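Local coordinates for serine-rich secreted cell wall anchored (LPXTG-motif ) protein (Lactobacillus reuteri ATCC 53608, PDB 5NXK) that probably acts as a cell-surface adhesin, using its beta-solenoid binding region in contacts between the gut bacterium and its host, at residues S134-E139 with N181-I186. Numbering follows the deposited sequence.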
ATOM      1  N   SER A 134      -0.541  -0.554  10.704  1.00 29.13           N
ATOM      2  CA  SER A 134      -1.186   0.746  10.814  1.00 30.56           C
ATOM      3  C   SER A 134      -1.552   0.970  12.282  1.00 29.54           C
ATOM      4  O   SER A 134      -2.439   0.315  12.814  1.00 29.57           O
ATOM      5  CB  SER A 134      -2.412   0.834   9.908  1.00 31.46           C
ATOM      6  OG  SER A 134      -3.038   2.100  10.020  1.00 33.05           O
ATOM      7  N   VAL A 135      -0.849   1.901  12.919  1.00 30.06           N
ATOM      8  CA  VAL A 135      -0.941   2.141  14.357  1.00 31.53           C
ATOM      9  C   VAL A 135      -1.151   3.625  14.663  1.00 33.94           C
ATOM     10  O   VAL A 135      -0.839   4.489  13.840  1.00 33.44           O
ATOM     11  CB  VAL A 135       0.330   1.673  15.085  1.00 31.66           C
ATOM     12  CG1 VAL A 135       0.493   0.173  14.952  1.00 31.62           C
ATOM     13  CG2 VAL A 135       1.547   2.399  14.535  1.00 30.61           C
ATOM     14  N   LYS A 136      -1.680   3.915  15.850  1.00 33.93           N
ATOM     15  CA  LYS A 136      -1.959   5.293  16.248  1.00 36.07           C
ATOM     16  C   LYS A 136      -0.710   5.944  16.814  1.00 34.16           C
ATOM     17  O   LYS A 136      -0.582   7.169  16.864  1.00 32.40           O
ATOM     18  CB  LYS A 136      -3.084   5.341  17.284  1.00 38.02           C
ATOM     19  CG  LYS A 136      -4.454   5.021  16.729  1.00 38.75           C
ATOM     20  CD  LYS A 136      -5.533   5.295  17.761  1.00 49.42           C
ATOM     21  CE  LYS A 136      -6.910   5.308  17.120  1.00 60.66           C
ATOM     22  NZ  LYS A 136      -7.391   3.926  16.866  1.00 64.15           N
ATOM     23  N   SER A 137       0.224   5.102  17.226  1.00 32.76           N
ATOM     24  CA  SER A 137       1.505   5.572  17.696  1.00 38.51           C
ATOM     25  C   SER A 137       2.502   4.430  17.696  1.00 36.44           C
ATOM     26  O   SER A 137       2.126   3.269  17.589  1.00 33.48           O
ATOM     27  CB  SER A 137       1.374   6.176  19.102  1.00 38.73           C
ATOM     28  OG  SER A 137       1.050   5.181  20.055  1.00 40.34           O
ATOM     29  N   TYR A 138       3.778   4.766  17.792  1.00 38.26           N
ATOM     30  CA  TYR A 138       4.809   3.743  17.918  1.00 35.12           C
ATOM     31  C   TYR A 138       5.925   4.237  18.812  1.00 38.40           C
ATOM     32  O   TYR A 138       6.013   5.418  19.106  1.00 37.97           O
ATOM     33  CB  TYR A 138       5.377   3.354  16.557  1.00 37.67           C
ATOM     34  CG  TYR A 138       5.926   4.502  15.732  1.00 36.01           C
ATOM     35  CD1 TYR A 138       7.218   4.990  15.941  1.00 35.06           C
ATOM     36  CD2 TYR A 138       5.167   5.071  14.718  1.00 35.97           C
ATOM     37  CE1 TYR A 138       7.724   6.029  15.179  1.00 38.73           C
ATOM     38  CE2 TYR A 138       5.664   6.109  13.942  1.00 35.89           C
ATOM     39  CZ  TYR A 138       6.941   6.581  14.173  1.00 39.74           C
ATOM     40  OH  TYR A 138       7.432   7.611  13.403  1.00 35.67           O
ATOM     41  N   GLU A 139       6.771   3.328  19.266  1.00 40.78           N
ATOM     42  CA  GLU A 139       7.886   3.735  20.105  1.00 51.23           C
ATOM     43  C   GLU A 139       9.161   3.094  19.587  1.00 43.94           C
ATOM     44  O   GLU A 139       9.194   1.901  19.296  1.00 44.96           O
ATOM     45  CB  GLU A 139       7.634   3.389  21.579  1.00 62.32           C
ATOM     46  CG  GLU A 139       8.877   2.975  22.357  1.00 76.92           C
ATOM     47  CD  GLU A 139       8.683   3.073  23.862  1.00 87.95           C
ATOM     48  OE1 GLU A 139       7.612   3.552  24.293  1.00 89.01           O
ATOM     49  OE2 GLU A 139       9.603   2.681  24.613  1.00 91.77           O
ATOM     50  N   ASN A 181      -4.017  -3.769  11.434  1.00 30.27           N
ATOM     51  CA  ASN A 181      -4.557  -2.418  11.444  1.00 33.36           C
ATOM     52  C   ASN A 181      -5.295  -2.138  12.747  1.00 30.95           C
ATOM     53  O   ASN A 181      -6.308  -2.769  13.059  1.00 30.19           O
ATOM     54  CB  ASN A 181      -5.481  -2.202  10.235  1.00 31.62           C
ATOM     55  CG  ASN A 181      -5.783  -0.730   9.974  1.00 31.27           C
ATOM     56  OD1 ASN A 181      -5.584   0.123  10.831  1.00 30.19           O
ATOM     57  ND2 ASN A 181      -6.264  -0.433   8.770  1.00 25.63           N
ATOM     58  N   SER A 182      -4.769  -1.190  13.510  1.00 32.54           N
ATOM     59  CA  SER A 182      -5.445  -0.737  14.713  1.00 35.29           C
ATOM     60  C   SER A 182      -5.578   0.784  14.691  1.00 36.37           C
ATOM     61  O   SER A 182      -5.656   1.416  15.737  1.00 35.76           O
ATOM     62  CB  SER A 182      -4.687  -1.205  15.962  1.00 34.07           C
ATOM     63  OG  SER A 182      -3.339  -0.764  15.923  1.00 32.79           O
ATOM     64  N   ALA A 183      -5.602   1.368  13.494  1.00 29.99           N
ATOM     65  CA  ALA A 183      -5.511   2.820  13.379  1.00 32.19           C
ATOM     66  C   ALA A 183      -6.408   3.433  12.311  1.00 34.60           C
ATOM     67  O   ALA A 183      -6.866   4.569  12.461  1.00 33.56           O
ATOM     68  CB  ALA A 183      -4.071   3.212  13.093  1.00 28.56           C
ATOM     69  N   THR A 184      -6.649   2.703  11.227  1.00 29.60           N
ATOM     70  CA  THR A 184      -7.356   3.299  10.095  1.00 30.08           C
ATOM     71  C   THR A 184      -8.557   2.473   9.630  1.00 29.12           C
ATOM     72  O   THR A 184      -8.674   1.289   9.960  1.00 28.29           O
ATOM     73  CB  THR A 184      -6.380   3.533   8.921  1.00 31.66           C
ATOM     74  OG1 THR A 184      -5.693   2.315   8.616  1.00 31.46           O
ATOM     75  CG2 THR A 184      -5.329   4.605   9.306  1.00 27.27           C
ATOM     76  N   ASP A 185      -9.448   3.106   8.867  1.00 25.06           N
ATOM     77  CA  ASP A 185     -10.700   2.473   8.463  1.00 23.60           C
ATOM     78  C   ASP A 185     -10.517   1.453   7.355  1.00 29.77           C
ATOM     79  O   ASP A 185     -11.344   0.550   7.184  1.00 24.99           O
ATOM     80  CB  ASP A 185     -11.713   3.519   7.995  1.00 29.42           C
ATOM     81  CG  ASP A 185     -12.042   4.548   9.071  1.00 38.12           C
ATOM     82  OD1 ASP A 185     -12.162   4.163  10.255  1.00 36.83           O
ATOM     83  OD2 ASP A 185     -12.208   5.737   8.720  1.00 38.76           O
ATOM     84  N   ILE A 186      -9.467   1.628   6.560  1.00 25.41           N
ATOM     85  CA  ILE A 186      -9.291   0.812   5.359  1.00 27.53           C
ATOM     86  C   ILE A 186      -7.853   0.274   5.327  1.00 26.94           C
ATOM     87  O   ILE A 186      -6.929   1.017   5.625  1.00 24.48           O
ATOM     88  CB  ILE A 186      -9.604   1.633   4.071  1.00 20.25           C
ATOM     89  CG1 ILE A 186     -11.019   2.221   4.145  1.00 24.65           C
ATOM     90  CG2 ILE A 186      -9.441   0.769   2.817  1.00 21.80           C
ATOM     91  CD1 ILE A 186     -11.341   3.174   2.997  1.00 24.44           C
TER
HETATM   92  O   HOH W   1      -1.985  -2.561  14.566  1.00 39.29           O
HETATM   93  O   HOH W   2      -2.565   1.435  17.356  1.00 36.75           O
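The side chain of S134 lies over one face of the N181 amide, with S134 CB 3.4 Å from N181 OD1. Around its margin the amide is held by its own chain. N181 OD1 accepts from A183 N and T184 N, both slightly tilted from the carbonyl plane. N181 ND2 donates to T184 OG1 at 2.8 Å and also to D187. These bonds fix the amide's rotation. With chi1 at 180°, S134 OG swings away from its own N and accepts from T184 OG1 at 3.0 Å; it donates to G110 O. A buried relay therefore runs from N181 through T184 and S134 to G110. Beside it, S182 N gives S134 O a nearly straight 2.9 Å bond. A183 CB points toward the 134-139 segment and packs 3.3 Å from V135 C. On the exposed side, K136 bends at its last torsion (chi4 78°), which brings NZ to S182 O in a weak bond. One water joins S182 OG to K136 N; another holds S182 OG and reaches S134 O weakly. S134 and N181 end parallel strands 129-134 and 176-181 on successive coils. The turn after N181 is an Asx motif, here closing a strand of a right-handed parallel beta-helix of the pectate lyase-like kind.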